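Local coordinates for protein beta-glycosidase (Bacteroides caccae, PDB 6T2R) that probably hydrolyses beta-galactosidic bonds inside mucin O-glycans as an endo-acting family 16 glycoside hydrolase, at residues 162-167 / 212-217; 55-60 / 229-234; 147-152 / 180-185; 168-173 / 216-221. All blocks are in the same frame, centred on the assembly; numbering follows the deposited sequence.

Contact 1: residues 162-167 / 212-217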
loop_
_atom_site.group_PDB
_atom_site.type_symbol
_atom_site.label_atom_id
_atom_site.label_comp_id
_atom_site.label_asym_id
_atom_site.label_seq_id
_atom_site.Cartn_x
_atom_site.Cartn_y
_atom_site.Cartn_z
ATOM N N SER A 162 -3.973 14.358 0.970
ATOM C CA SER A 162 -4.163 15.244 -0.194
ATOM C C SER A 162 -3.681 16.658 0.129
ATOM O O SER A 162 -3.379 16.934 1.261
ATOM C CB SER A 162 -5.625 15.272 -0.549
ATOM O OG SER A 162 -6.397 15.886 0.484
ATOM N N HIS A 163 -3.799 17.566 -0.830
ATOM C CA HIS A 163 -3.660 19.031 -0.599
ATOM C C HIS A 163 -4.617 19.444 0.519
ATOM O O HIS A 163 -4.254 20.238 1.377
ATOM C CB HIS A 163 -3.948 19.764 -1.897
ATOM C CG HIS A 163 -4.075 21.232 -1.781
ATOM N ND1 HIS A 163 -2.982 22.030 -1.599
ATOM C CD2 HIS A 163 -5.163 22.039 -1.827
ATOM C CE1 HIS A 163 -3.394 23.282 -1.572
ATOM N NE2 HIS A 163 -4.727 23.319 -1.692
ATOM N N TYR A 164 -5.810 18.888 0.507
ATOM C CA TYR A 164 -6.910 19.290 1.409
ATOM C C TYR A 164 -6.593 18.805 2.822
ATOM O O TYR A 164 -6.707 19.614 3.724
ATOM C CB TYR A 164 -8.218 18.743 0.832
ATOM C CG TYR A 164 -9.484 19.077 1.578
ATOM C CD1 TYR A 164 -9.964 18.219 2.554
ATOM C CD2 TYR A 164 -10.256 20.181 1.238
ATOM C CE1 TYR A 164 -11.167 18.457 3.193
ATOM C CE2 TYR A 164 -11.454 20.444 1.882
ATOM C CZ TYR A 164 -11.903 19.585 2.875
ATOM O OH TYR A 164 -13.102 19.782 3.489
ATOM N N THR A 165 -6.198 17.536 2.995
ATOM C CA THR A 165 -5.963 16.955 4.323
ATOM C C THR A 165 -4.667 17.499 4.896
ATOM O O THR A 165 -4.631 17.740 6.095
ATOM C CB THR A 165 -5.896 15.429 4.298
ATOM O OG1 THR A 165 -4.709 15.037 3.601
ATOM C CG2 THR A 165 -7.153 14.811 3.721
ATOM N N TYR A 166 -3.623 17.581 4.087
ATOM C CA TYR A 166 -2.245 17.860 4.552
ATOM C C TYR A 166 -1.929 19.359 4.398
ATOM O O TYR A 166 -1.692 20.030 5.391
ATOM C CB TYR A 166 -1.237 16.981 3.812
ATOM C CG TYR A 166 0.179 17.136 4.293
ATOM C CD1 TYR A 166 0.667 16.422 5.380
ATOM C CD2 TYR A 166 1.049 17.998 3.636
ATOM C CE1 TYR A 166 1.984 16.570 5.799
ATOM C CE2 TYR A 166 2.359 18.163 4.050
ATOM C CZ TYR A 166 2.819 17.452 5.140
ATOM O OH TYR A 166 4.118 17.608 5.499
ATOM N N THR A 167 -1.875 19.901 3.193
ATOM C CA THR A 167 -1.494 21.326 3.006
ATOM C C THR A 167 -2.521 22.277 3.661
ATOM O O THR A 167 -2.086 23.206 4.362
ATOM C CB THR A 167 -1.229 21.643 1.535
ATOM O OG1 THR A 167 -0.370 20.635 1.001
ATOM C CG2 THR A 167 -0.585 22.998 1.371
ATOM N N PRO A 212 -15.442 10.438 1.275
ATOM C CA PRO A 212 -16.297 11.058 0.273
ATOM C C PRO A 212 -15.647 12.235 -0.465
ATOM O O PRO A 212 -14.878 12.962 0.131
ATOM C CB PRO A 212 -17.490 11.533 1.110
ATOM C CG PRO A 212 -16.863 11.946 2.427
ATOM C CD PRO A 212 -15.723 10.961 2.638
ATOM N N ARG A 213 -16.019 12.384 -1.747
ATOM C CA ARG A 213 -15.910 13.638 -2.514
ATOM C C ARG A 213 -17.043 14.560 -2.071
ATOM O O ARG A 213 -18.237 14.255 -2.387
ATOM C CB ARG A 213 -15.980 13.392 -4.021
ATOM C CG ARG A 213 -15.705 14.651 -4.842
ATOM C CD ARG A 213 -16.021 14.540 -6.322
ATOM N NE ARG A 213 -15.258 13.536 -7.068
ATOM C CZ ARG A 213 -14.050 13.693 -7.687
ATOM N NH1 ARG A 213 -13.376 14.844 -7.649
ATOM N NH2 ARG A 213 -13.501 12.658 -8.338
ATOM N N ILE A 214 -16.695 15.670 -1.417
ATOM C CA ILE A 214 -17.693 16.626 -0.873
ATOM C C ILE A 214 -17.724 17.896 -1.738
ATOM O O ILE A 214 -16.750 18.227 -2.412
ATOM C CB ILE A 214 -17.441 16.911 0.622
ATOM C CG1 ILE A 214 -16.100 17.602 0.888
ATOM C CG2 ILE A 214 -17.575 15.622 1.409
ATOM C CD1 ILE A 214 -16.029 18.369 2.200
ATOM N N GLU A 215 -18.855 18.567 -1.769
ATOM C CA GLU A 215 -18.885 19.963 -2.254
ATOM C C GLU A 215 -18.113 20.803 -1.225
ATOM O O GLU A 215 -18.347 20.652 -0.015
ATOM C CB GLU A 215 -20.324 20.396 -2.470
ATOM C CG GLU A 215 -21.022 20.679 -1.160
ATOM C CD GLU A 215 -22.527 20.612 -1.288
ATOM O OE1 GLU A 215 -23.190 20.614 -0.246
ATOM O OE2 GLU A 215 -23.017 20.552 -2.446
ATOM N N THR A 216 -17.132 21.554 -1.694
ATOM C CA THR A 216 -16.215 22.346 -0.867
ATOM C C THR A 216 -15.762 23.544 -1.689
ATOM O O THR A 216 -15.523 23.382 -2.890
ATOM C CB THR A 216 -15.010 21.530 -0.405
ATOM O OG1 THR A 216 -14.233 22.383 0.434
ATOM C CG2 THR A 216 -14.169 21.018 -1.547
ATOM N N GLU A 217 -15.721 24.697 -1.025
ATOM C CA GLU A 217 -15.147 25.987 -1.483
ATOM C C GLU A 217 -13.709 25.737 -1.989
ATOM O O GLU A 217 -13.327 26.396 -2.960
ATOM C CB GLU A 217 -15.308 27.019 -0.348
ATOM C CG GLU A 217 -14.826 26.558 1.042
ATOM C CD GLU A 217 -15.715 25.698 1.952
ATOM O OE1 GLU A 217 -16.841 25.335 1.557
ATOM O OE2 GLU A 217 -15.260 25.349 3.064
#
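Tyr164 and Thr216 bring the short helix 163-167 closest to the irregular loop 212-217, yet their CA atoms remain 10.1 Å apart, so the two backbones are bridged entirely by side chains. With Tyr164 CG anti to the backbone N (chi1 -178°), its ring leaves the helix straight for the loop and meets two residues there. Thr216 comes in at the ring edge, near the ring plane, its OG1 lying 3.7 Å from Tyr164 CE2, and the two side chains run past each other in opposite directions. This oxygen also accepts a weak hydrogen bond from Gln218 N. Ile214 instead crosses the tyrosine at about a right angle and ends against the phenol oxygen, with Ile214 CD1 3.5 Å from Tyr164 OH. This methyl does not take the place of a polar partner, because the hydroxyl is hydrogen-bonded to the carbonyl oxygen of Asn173. Tyr211, on strand 206-212, and Ile170 also pack against the tyrosine.

The helix that carries the ring starts with a capping box. Thr165 N donates to Ser162 OG over 3.0 Å, and Ser162 N donates in return to Thr165 OG1 over 2.8 Å, so both exchanges fix the first turn from which Tyr164 projects. The contact thus joins the helical turn after strand 155-161 to the loop after strand 206-212, at the periphery of the beta-rich fold. Chemically it is a small van der Waals junction: the phenol is held at its tip by a carbonyl from a third segment, while an isoleucine methyl and a threonine hydroxyl touch its outer end.

Contact 2: residues 55-60 / 229-234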
loop_
_atom_site.group_PDB
_atom_site.type_symbol
_atom_site.label_atom_id
_atom_site.label_comp_id
_atom_site.label_asym_id
_atom_site.label_seq_id
_atom_site.Cartn_x
_atom_site.Cartn_y
_atom_site.Cartn_z
ATOM N N PRO A 55 12.187 10.611 2.848
ATOM C CA PRO A 55 11.068 10.541 3.799
ATOM C C PRO A 55 11.212 9.340 4.746
ATOM O O PRO A 55 11.892 8.386 4.367
ATOM C CB PRO A 55 9.791 10.434 2.951
ATOM C CG PRO A 55 10.228 10.670 1.485
ATOM C CD PRO A 55 11.743 10.541 1.441
ATOM N N ASP A 56 10.601 9.424 5.939
ATOM C CA ASP A 56 10.681 8.412 7.033
ATOM C C ASP A 56 10.404 7.000 6.493
ATOM O O ASP A 56 10.984 6.024 7.025
ATOM C CB ASP A 56 9.667 8.657 8.163
ATOM C CG ASP A 56 10.099 9.669 9.207
ATOM O OD1 ASP A 56 11.135 10.311 8.994
ATOM O OD2 ASP A 56 9.388 9.816 10.225
ATOM N N TRP A 57 9.514 6.886 5.507
ATOM C CA TRP A 57 9.077 5.575 4.985
ATOM C C TRP A 57 10.182 5.011 4.103
ATOM O O TRP A 57 10.312 3.786 4.076
ATOM C CB TRP A 57 7.743 5.695 4.238
ATOM C CG TRP A 57 7.857 6.189 2.834
ATOM C CD1 TRP A 57 7.731 7.478 2.397
ATOM C CD2 TRP A 57 8.102 5.396 1.668
ATOM N NE1 TRP A 57 7.853 7.535 1.038
ATOM C CE2 TRP A 57 8.072 6.273 0.561
ATOM C CE3 TRP A 57 8.301 4.028 1.445
ATOM C CZ2 TRP A 57 8.260 5.834 -0.744
ATOM C CZ3 TRP A 57 8.507 3.600 0.147
ATOM C CH2 TRP A 57 8.460 4.487 -0.929
ATOM N N GLN A 58 10.906 5.880 3.402
ATOM C CA GLN A 58 11.820 5.475 2.305
ATOM C C GLN A 58 13.286 5.456 2.775
ATOM O O GLN A 58 14.143 5.043 1.972
ATOM C CB GLN A 58 11.618 6.396 1.113
ATOM C CG GLN A 58 11.837 5.671 -0.202
ATOM C CD GLN A 58 11.729 6.628 -1.346
ATOM O OE1 GLN A 58 11.387 7.786 -1.138
ATOM N NE2 GLN A 58 12.004 6.138 -2.547
ATOM N N ASN A 59 13.528 5.937 4.001
ATOM C CA ASN A 59 14.795 5.896 4.773
ATOM C C ASN A 59 15.623 4.627 4.636
ATOM O O ASN A 59 16.851 4.715 4.757
ATOM C CB ASN A 59 14.515 5.764 6.271
ATOM C CG ASN A 59 14.668 7.117 6.844
ATOM O OD1 ASN A 59 15.058 7.965 6.083
ATOM N ND2 ASN A 59 14.384 7.309 8.106
ATOM N N THR A 60 14.951 3.493 4.673
ATOM C CA THR A 60 15.573 2.176 4.928
ATOM C C THR A 60 15.558 1.338 3.652
ATOM O O THR A 60 16.091 0.187 3.695
ATOM C CB THR A 60 14.797 1.521 6.070
ATOM O OG1 THR A 60 13.412 1.493 5.682
ATOM C CG2 THR A 60 15.002 2.264 7.376
ATOM N N TYR A 229 -0.103 3.744 -9.118
ATOM C CA TYR A 229 0.824 2.600 -8.938
ATOM C C TYR A 229 0.763 2.147 -7.475
ATOM O O TYR A 229 0.417 2.959 -6.571
ATOM C CB TYR A 229 2.223 2.932 -9.448
ATOM C CG TYR A 229 3.115 3.800 -8.588
ATOM C CD1 TYR A 229 4.031 3.227 -7.728
ATOM C CD2 TYR A 229 3.114 5.183 -8.703
ATOM C CE1 TYR A 229 4.902 4.000 -6.973
ATOM C CE2 TYR A 229 3.977 5.969 -7.956
ATOM C CZ TYR A 229 4.888 5.374 -7.110
ATOM O OH TYR A 229 5.770 6.117 -6.393
ATOM N N LEU A 230 1.096 0.873 -7.264
ATOM C CA LEU A 230 0.938 0.154 -5.979
ATOM C C LEU A 230 2.319 -0.049 -5.375
ATOM O O LEU A 230 3.240 -0.375 -6.127
ATOM C CB LEU A 230 0.309 -1.205 -6.272
ATOM C CG LEU A 230 0.157 -2.105 -5.059
ATOM C CD1 LEU A 230 -0.642 -1.437 -3.936
ATOM C CD2 LEU A 230 -0.507 -3.404 -5.481
ATOM N N LEU A 231 2.440 0.249 -4.101
ATOM C CA LEU A 231 3.644 0.061 -3.264
ATOM C C LEU A 231 3.253 -0.926 -2.162
ATOM O O LEU A 231 2.158 -0.738 -1.520
ATOM C CB LEU A 231 4.080 1.399 -2.637
ATOM C CG LEU A 231 4.379 2.552 -3.606
ATOM C CD1 LEU A 231 3.103 3.337 -3.946
ATOM C CD2 LEU A 231 5.394 3.508 -3.006
ATOM N N ILE A 232 4.135 -1.875 -1.911
ATOM C CA ILE A 232 4.071 -2.860 -0.796
ATOM C C ILE A 232 5.467 -2.908 -0.190
ATOM O O ILE A 232 6.410 -3.215 -0.953
ATOM C CB ILE A 232 3.630 -4.258 -1.264
ATOM C CG1 ILE A 232 2.296 -4.204 -2.010
ATOM C CG2 ILE A 232 3.576 -5.169 -0.044
ATOM C CD1 ILE A 232 1.871 -5.485 -2.681
ATOM N N ASP A 233 5.634 -2.526 1.075
ATOM C CA ASP A 233 7.022 -2.364 1.557
ATOM C C ASP A 233 7.050 -2.388 3.071
ATOM O O ASP A 233 6.154 -1.807 3.705
ATOM C CB ASP A 233 7.657 -1.078 0.997
ATOM C CG ASP A 233 7.015 0.196 1.530
ATOM O OD1 ASP A 233 5.889 0.524 1.090
ATOM O OD2 ASP A 233 7.618 0.804 2.431
ATOM N N MET A 234 8.051 -3.091 3.587
ATOM C CA MET A 234 8.451 -3.062 4.999
ATOM C C MET A 234 9.075 -1.692 5.252
ATOM O O MET A 234 9.691 -1.090 4.323
ATOM C CB MET A 234 9.442 -4.189 5.313
ATOM C CG MET A 234 9.887 -4.251 6.769
ATOM S SD MET A 234 8.545 -4.264 7.952
ATOM C CE MET A 234 7.818 -5.877 7.664
#
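Leu231 is the first residue along strand 228-233 to meet Trp57 of the loop 55-60. Its CD2 methyl lies 3.8 Å from Trp57 CH2, at the far end of the six-membered ring, and the two side chains cross at about a right angle. Ile232 turns to the other side of the strand and packs on Val255 and Val258 of strand 251-263. With Asp233 the chain faces the tryptophan again. Its carboxylate comes to the indole edge, near the ring plane, with OD2 3.4 Å from Trp57 CE3, while the two planes stand 63° apart. Each carboxylate oxygen also has a hydrogen-bond partner: OD1 takes the indole N-H of Trp127, OD2 the amide of Gln235. Met234 ends the run through its backbone, its carbonyl oxygen sharing the side-chain amide of Gln61 with that of Trp57.

On the loop side, chi1 of 81° sets CG of Trp57 between the backbone N and the carbonyl carbon, which carries the ring across to the strand. Gln58 CB sits 3.6 Å above the ring plane, over its centre, and Trp127 adds an edge-to-face contact. The loop thereby lays an aromatic residue against strand 228-233, which pairs with strands 92-98 and 125-130 in the jelly-roll sandwich expected of family 16. Where Asp233 meets the ring, the slightly positive C-H edge faces a carboxylate oxygen, probably a mildly favourable electrostatic fit beside the apolar touch of Leu231.

Contact 3: residues 147-152 / 180-185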
loop_
_atom_site.group_PDB
_atom_site.type_symbol
_atom_site.label_atom_id
_atom_site.label_comp_id
_atom_site.label_asym_id
_atom_site.label_seq_id
_atom_site.Cartn_x
_atom_site.Cartn_y
_atom_site.Cartn_z
ATOM N N MET A 147 -3.064 -0.118 3.796
ATOM C CA MET A 147 -2.687 -0.745 5.093
ATOM C C MET A 147 -1.433 -0.076 5.666
ATOM O O MET A 147 -0.447 0.089 4.937
ATOM C CB MET A 147 -2.434 -2.237 4.863
ATOM C CG MET A 147 -2.316 -3.083 6.109
ATOM S SD MET A 147 -0.745 -2.900 6.969
ATOM C CE MET A 147 0.378 -3.615 5.760
ATOM N N GLU A 148 -1.485 0.271 6.948
ATOM C CA GLU A 148 -0.326 0.584 7.809
ATOM C C GLU A 148 -0.521 -0.149 9.132
ATOM O O GLU A 148 -1.613 -0.063 9.656
ATOM C CB GLU A 148 -0.275 2.088 7.964
ATOM C CG GLU A 148 -0.217 2.755 6.607
ATOM C CD GLU A 148 0.330 4.140 6.663
ATOM O OE1 GLU A 148 -0.519 5.082 6.732
ATOM O OE2 GLU A 148 1.568 4.259 6.668
ATOM N N ARG A 149 0.448 -0.951 9.561
ATOM C CA ARG A 149 0.398 -1.660 10.868
ATOM C C ARG A 149 1.650 -1.291 11.686
ATOM O O ARG A 149 2.790 -1.661 11.319
ATOM C CB ARG A 149 0.203 -3.163 10.665
ATOM C CG ARG A 149 -0.475 -3.849 11.846
ATOM C CD ARG A 149 0.345 -3.869 13.132
ATOM N NE ARG A 149 1.430 -4.795 12.915
ATOM C CZ ARG A 149 1.397 -6.087 13.240
ATOM N NH1 ARG A 149 0.383 -6.596 13.913
ATOM N NH2 ARG A 149 2.401 -6.871 12.898
ATOM N N LEU A 150 1.403 -0.608 12.793
ATOM C CA LEU A 150 2.426 -0.068 13.724
ATOM C C LEU A 150 2.785 -1.117 14.779
ATOM O O LEU A 150 1.874 -1.621 15.480
ATOM C CB LEU A 150 1.842 1.170 14.415
ATOM C CG LEU A 150 2.141 2.530 13.778
ATOM C CD1 LEU A 150 2.104 2.472 12.264
ATOM C CD2 LEU A 150 1.180 3.585 14.288
ATOM N N ASN A 151 4.079 -1.354 14.965
ATOM C CA ASN A 151 4.578 -2.026 16.187
ATOM C C ASN A 151 3.932 -3.412 16.267
ATOM O O ASN A 151 4.067 -4.182 15.298
ATOM C CB ASN A 151 4.347 -1.116 17.406
ATOM C CG ASN A 151 5.192 0.133 17.294
ATOM O OD1 ASN A 151 6.417 0.041 17.167
ATOM N ND2 ASN A 151 4.557 1.295 17.289
ATOM N N HIS A 152 3.293 -3.720 17.397
ATOM C CA HIS A 152 2.596 -5.005 17.672
ATOM C C HIS A 152 1.073 -4.798 17.624
ATOM O O HIS A 152 0.400 -5.634 18.179
ATOM C CB HIS A 152 3.064 -5.577 19.040
ATOM C CG HIS A 152 4.520 -5.934 19.084
ATOM N ND1 HIS A 152 4.974 -7.264 18.989
ATOM C CD2 HIS A 152 5.633 -5.163 19.181
ATOM C CE1 HIS A 152 6.296 -7.285 19.019
ATOM N NE2 HIS A 152 6.724 -6.010 19.137
ATOM N N ILE A 180 -9.206 -0.254 12.143
ATOM C CA ILE A 180 -10.071 -1.448 12.213
ATOM C C ILE A 180 -9.208 -2.598 12.733
ATOM O O ILE A 180 -8.001 -2.654 12.476
ATOM C CB ILE A 180 -10.732 -1.709 10.847
ATOM C CG1 ILE A 180 -11.731 -2.863 10.922
ATOM C CG2 ILE A 180 -9.707 -1.919 9.742
ATOM C CD1 ILE A 180 -12.827 -2.786 9.904
ATOM N N PRO A 181 -9.760 -3.469 13.597
ATOM C CA PRO A 181 -8.999 -4.596 14.121
ATOM C C PRO A 181 -8.684 -5.585 12.999
ATOM O O PRO A 181 -9.489 -5.680 12.054
ATOM C CB PRO A 181 -9.909 -5.255 15.186
ATOM C CG PRO A 181 -10.993 -4.211 15.466
ATOM C CD PRO A 181 -11.099 -3.378 14.199
ATOM N N ILE A 182 -7.590 -6.323 13.199
ATOM C CA ILE A 182 -7.178 -7.468 12.345
ATOM C C ILE A 182 -6.954 -8.715 13.212
ATOM O O ILE A 182 -6.872 -8.599 14.437
ATOM C CB ILE A 182 -5.910 -7.097 11.543
ATOM C CG1 ILE A 182 -4.720 -6.821 12.458
ATOM C CG2 ILE A 182 -6.182 -5.909 10.616
ATOM C CD1 ILE A 182 -3.404 -6.884 11.742
ATOM N N ASN A 183 -6.828 -9.869 12.564
ATOM C CA ASN A 183 -6.282 -11.104 13.175
ATOM C C ASN A 183 -4.779 -11.028 12.986
ATOM O O ASN A 183 -4.287 -11.365 11.926
ATOM C CB ASN A 183 -6.901 -12.347 12.534
ATOM C CG ASN A 183 -8.407 -12.306 12.582
ATOM O OD1 ASN A 183 -9.064 -12.333 11.549
ATOM N ND2 ASN A 183 -8.952 -12.164 13.775
ATOM N N PRO A 184 -4.015 -10.525 13.973
ATOM C CA PRO A 184 -2.630 -10.107 13.746
ATOM C C PRO A 184 -1.659 -11.244 13.394
ATOM O O PRO A 184 -0.627 -10.978 12.771
ATOM C CB PRO A 184 -2.226 -9.399 15.062
ATOM C CG PRO A 184 -3.148 -9.981 16.106
ATOM C CD PRO A 184 -4.438 -10.342 15.371
ATOM N N GLU A 185 -2.003 -12.477 13.779
ATOM C CA GLU A 185 -1.149 -13.671 13.540
ATOM C C GLU A 185 -1.601 -14.348 12.231
ATOM O O GLU A 185 -0.889 -15.231 11.779
ATOM C CB GLU A 185 -1.148 -14.606 14.769
ATOM C CG GLU A 185 -0.683 -13.974 16.115
ATOM C CD GLU A 185 0.463 -12.938 16.176
ATOM O OE1 GLU A 185 1.503 -13.081 15.482
ATOM O OE2 GLU A 185 0.342 -11.959 16.956
HETATM O O HOH W 1 1.454 -9.643 13.751
#
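Arg149 reaches from the end of strand 147-148 to Ile182 and Pro184 beyond strand 177-181, and its long side chain makes the whole direct contact. From CB, CG leaves anti to the backbone N (chi1 -154°) and passes Ile182, whose CD1 methyl is 4.2 Å from Arg149 CG. Bends at chi2 (-66°) and chi3 (-71°) then turn the chain through CD and NE towards Pro184. At the tip the guanidinium presents its edge to the proline ring: Pro184 CB lies near the guanidinium plane, 4.0 Å from Arg149 NH1. NH1 also donates to the carbonyl oxygen of Asp153, a direct bond outside the two segments. NH2 donates a hydrogen bond to a water 3.1 Å away, and the same water donates to Pro184 O over 2.7 Å. Val156 and Leu116 pack on the arginine as well, and Ile182 shares the support of Val156.

The neighbouring Glu148, close to Asp145, ends the Glu-x-Asp-x-x-Glu signature that carries the catalytic acids in family 16 relatives, so Arg149 probably lies just behind the active-site strand. Its carbon stem is buried among aliphatic groups, whereas its charged tip is satisfied by a main-chain carbonyl directly and by another through water. The partners found for the charged end are neutral oxygens; Glu185 OE2, 6.2 Å from Arg149 NH1, could at most supply a longer-range attraction.

Contact 4: residues 168-173 / 216-221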
loop_
_atom_site.group_PDB
_atom_site.type_symbol
_atom_site.label_atom_id
_atom_site.label_comp_id
_atom_site.label_asym_id
_atom_site.label_seq_id
_atom_site.Cartn_x
_atom_site.Cartn_y
_atom_site.Cartn_z
ATOM N N LEU A 168 -3.830 22.084 3.478
ATOM C CA LEU A 168 -4.843 22.974 4.102
ATOM C C LEU A 168 -5.183 22.543 5.531
ATOM O O LEU A 168 -5.836 23.331 6.227
ATOM C CB LEU A 168 -6.094 22.970 3.249
ATOM C CG LEU A 168 -5.867 23.381 1.799
ATOM C CD1 LEU A 168 -7.193 23.438 1.044
ATOM C CD2 LEU A 168 -5.155 24.730 1.742
ATOM N N GLY A 169 -4.802 21.334 5.946
ATOM C CA GLY A 169 -4.974 20.894 7.341
ATOM C C GLY A 169 -6.377 20.374 7.634
ATOM O O GLY A 169 -6.667 20.119 8.775
ATOM N N ILE A 170 -7.211 20.115 6.635
ATOM C CA ILE A 170 -8.603 19.691 6.907
ATOM C C ILE A 170 -8.681 18.153 6.913
ATOM O O ILE A 170 -9.079 17.559 5.886
ATOM C CB ILE A 170 -9.539 20.391 5.908
ATOM C CG1 ILE A 170 -9.299 21.904 5.871
ATOM C CG2 ILE A 170 -10.967 20.096 6.276
ATOM C CD1 ILE A 170 -9.673 22.582 4.564
ATOM N N GLU A 171 -8.331 17.536 8.041
ATOM C CA GLU A 171 -8.148 16.064 8.225
ATOM C C GLU A 171 -9.449 15.360 8.642
ATOM O O GLU A 171 -9.519 14.140 8.470
ATOM C CB GLU A 171 -7.192 15.750 9.380
ATOM C CG GLU A 171 -5.839 16.368 9.242
ATOM C CD GLU A 171 -4.907 15.955 10.367
ATOM O OE1 GLU A 171 -5.394 15.831 11.516
ATOM O OE2 GLU A 171 -3.703 15.749 10.094
ATOM N N ASN A 172 -10.367 16.083 9.278
ATOM C CA ASN A 172 -11.523 15.511 10.010
ATOM C C ASN A 172 -12.879 15.864 9.379
ATOM O O ASN A 172 -13.876 15.380 9.932
ATOM C CB ASN A 172 -11.505 15.979 11.465
ATOM C CG ASN A 172 -10.228 15.563 12.159
ATOM O OD1 ASN A 172 -9.909 14.381 12.201
ATOM N ND2 ASN A 172 -9.520 16.517 12.736
ATOM N N ASN A 173 -12.961 16.671 8.311
ATOM C CA ASN A 173 -14.255 17.028 7.676
ATOM C C ASN A 173 -14.114 16.964 6.159
ATOM O O ASN A 173 -13.955 17.993 5.496
ATOM C CB ASN A 173 -14.708 18.424 8.104
ATOM C CG ASN A 173 -14.600 18.613 9.597
ATOM O OD1 ASN A 173 -13.509 18.857 10.118
ATOM N ND2 ASN A 173 -15.706 18.452 10.290
ATOM N N THR A 216 -17.132 21.554 -1.694
ATOM C CA THR A 216 -16.215 22.346 -0.867
ATOM C C THR A 216 -15.762 23.544 -1.689
ATOM O O THR A 216 -15.523 23.382 -2.890
ATOM C CB THR A 216 -15.010 21.530 -0.405
ATOM O OG1 THR A 216 -14.233 22.383 0.434
ATOM C CG2 THR A 216 -14.169 21.018 -1.547
ATOM N N GLU A 217 -15.721 24.697 -1.025
ATOM C CA GLU A 217 -15.147 25.987 -1.483
ATOM C C GLU A 217 -13.709 25.737 -1.989
ATOM O O GLU A 217 -13.327 26.396 -2.960
ATOM C CB GLU A 217 -15.308 27.019 -0.348
ATOM C CG GLU A 217 -14.826 26.558 1.042
ATOM C CD GLU A 217 -15.715 25.698 1.952
ATOM O OE1 GLU A 217 -16.841 25.335 1.557
ATOM O OE2 GLU A 217 -15.260 25.349 3.064
ATOM N N GLN A 218 -12.944 24.788 -1.424
ATOM C CA GLN A 218 -11.512 24.638 -1.795
ATOM C C GLN A 218 -11.330 23.545 -2.835
ATOM O O GLN A 218 -12.319 22.978 -3.309
ATOM C CB GLN A 218 -10.632 24.354 -0.583
ATOM C CG GLN A 218 -10.497 25.571 0.314
ATOM C CD GLN A 218 -11.505 25.413 1.410
ATOM O OE1 GLN A 218 -12.039 24.326 1.614
ATOM N NE2 GLN A 218 -11.764 26.490 2.116
ATOM N N GLU A 219 -10.070 23.300 -3.172
ATOM C CA GLU A 219 -9.638 22.367 -4.227
ATOM C C GLU A 219 -8.799 21.231 -3.636
ATOM O O GLU A 219 -8.338 21.338 -2.480
ATOM C CB GLU A 219 -8.725 23.105 -5.192
ATOM C CG GLU A 219 -9.063 24.566 -5.327
ATOM C CD GLU A 219 -8.107 25.248 -6.281
ATOM O OE1 GLU A 219 -8.432 25.318 -7.466
ATOM O OE2 GLU A 219 -7.032 25.656 -5.823
ATOM N N GLY A 220 -8.510 20.247 -4.474
ATOM C CA GLY A 220 -7.670 19.094 -4.118
ATOM C C GLY A 220 -8.329 18.157 -3.116
ATOM O O GLY A 220 -7.618 17.308 -2.568
ATOM N N GLN A 221 -9.638 18.245 -2.894
ATOM C CA GLN A 221 -10.269 17.412 -1.838
ATOM C C GLN A 221 -10.405 15.962 -2.336
ATOM O O GLN A 221 -10.492 15.086 -1.475
ATOM C CB GLN A 221 -11.588 18.026 -1.348
ATOM C CG GLN A 221 -12.139 17.301 -0.138
ATOM C CD GLN A 221 -13.003 16.115 -0.542
ATOM O OE1 GLN A 221 -13.585 16.102 -1.631
ATOM N NE2 GLN A 221 -13.088 15.115 0.329
#
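Leu168 and Gln218 form the close part of this contact. The Leu168 CD1 methyl rests against the stem of the glutamine, 3.9 Å from Gln218 CB and 4.0 Å from Gln218 CG. Ile170 approaches more loosely and from another direction: its CD1 methyl stops 4.2 Å from Gln218 OE1, with the two side chains crossing at about a right angle. A bend at chi2 of Gln218 (97°) swings the amide away from its initial course, so one side chain meets the leucine with its carbons and the isoleucine with its oxygen.

Both apolar residues belong to the turn that leaves helix 163-167. Gly169, with positive phi, breaks out of the helical conformation, and Ile170 is the centre of an inverse gamma turn in which Glu171 N donates weakly to Gly169 O over 3.2 Å. The opposing loop is held locally by a weak, nearly straight bond from Gln218 N to Thr216 OG1 (3.3 Å, 167°).

Towards solvent the packing thins out. Leu168 is itself exposed, though it also packs on His163 of the helix; its other approach to the 216-221 loop is a long one, Leu168 CD1 to Glu219 O, 4.3 Å. The Glu217 side chain, next to the glutamine, is poorly ordered.

Overall arrangement
Contacts 1 and 4 are halves of one peripheral cluster, their centres about 3 Å apart. They share Thr216 and Glu217 and are tied by Gln221 NE2 to Pro212 O, a probable hydrogen bond. Contact 2 lies deeper, its centre about 24 Å from that of contact 1, and its two segments enclose all the others along the chain. Contact 3 is closer to it, with centres about 17 Å and nearest atoms about 6 Å apart. These two lie nearest the family 16 signature around Asp145 and Glu148, the probable catalytic region, whereas contacts 1 and 4 have centres about 27 and 28 Å from that of contact 3.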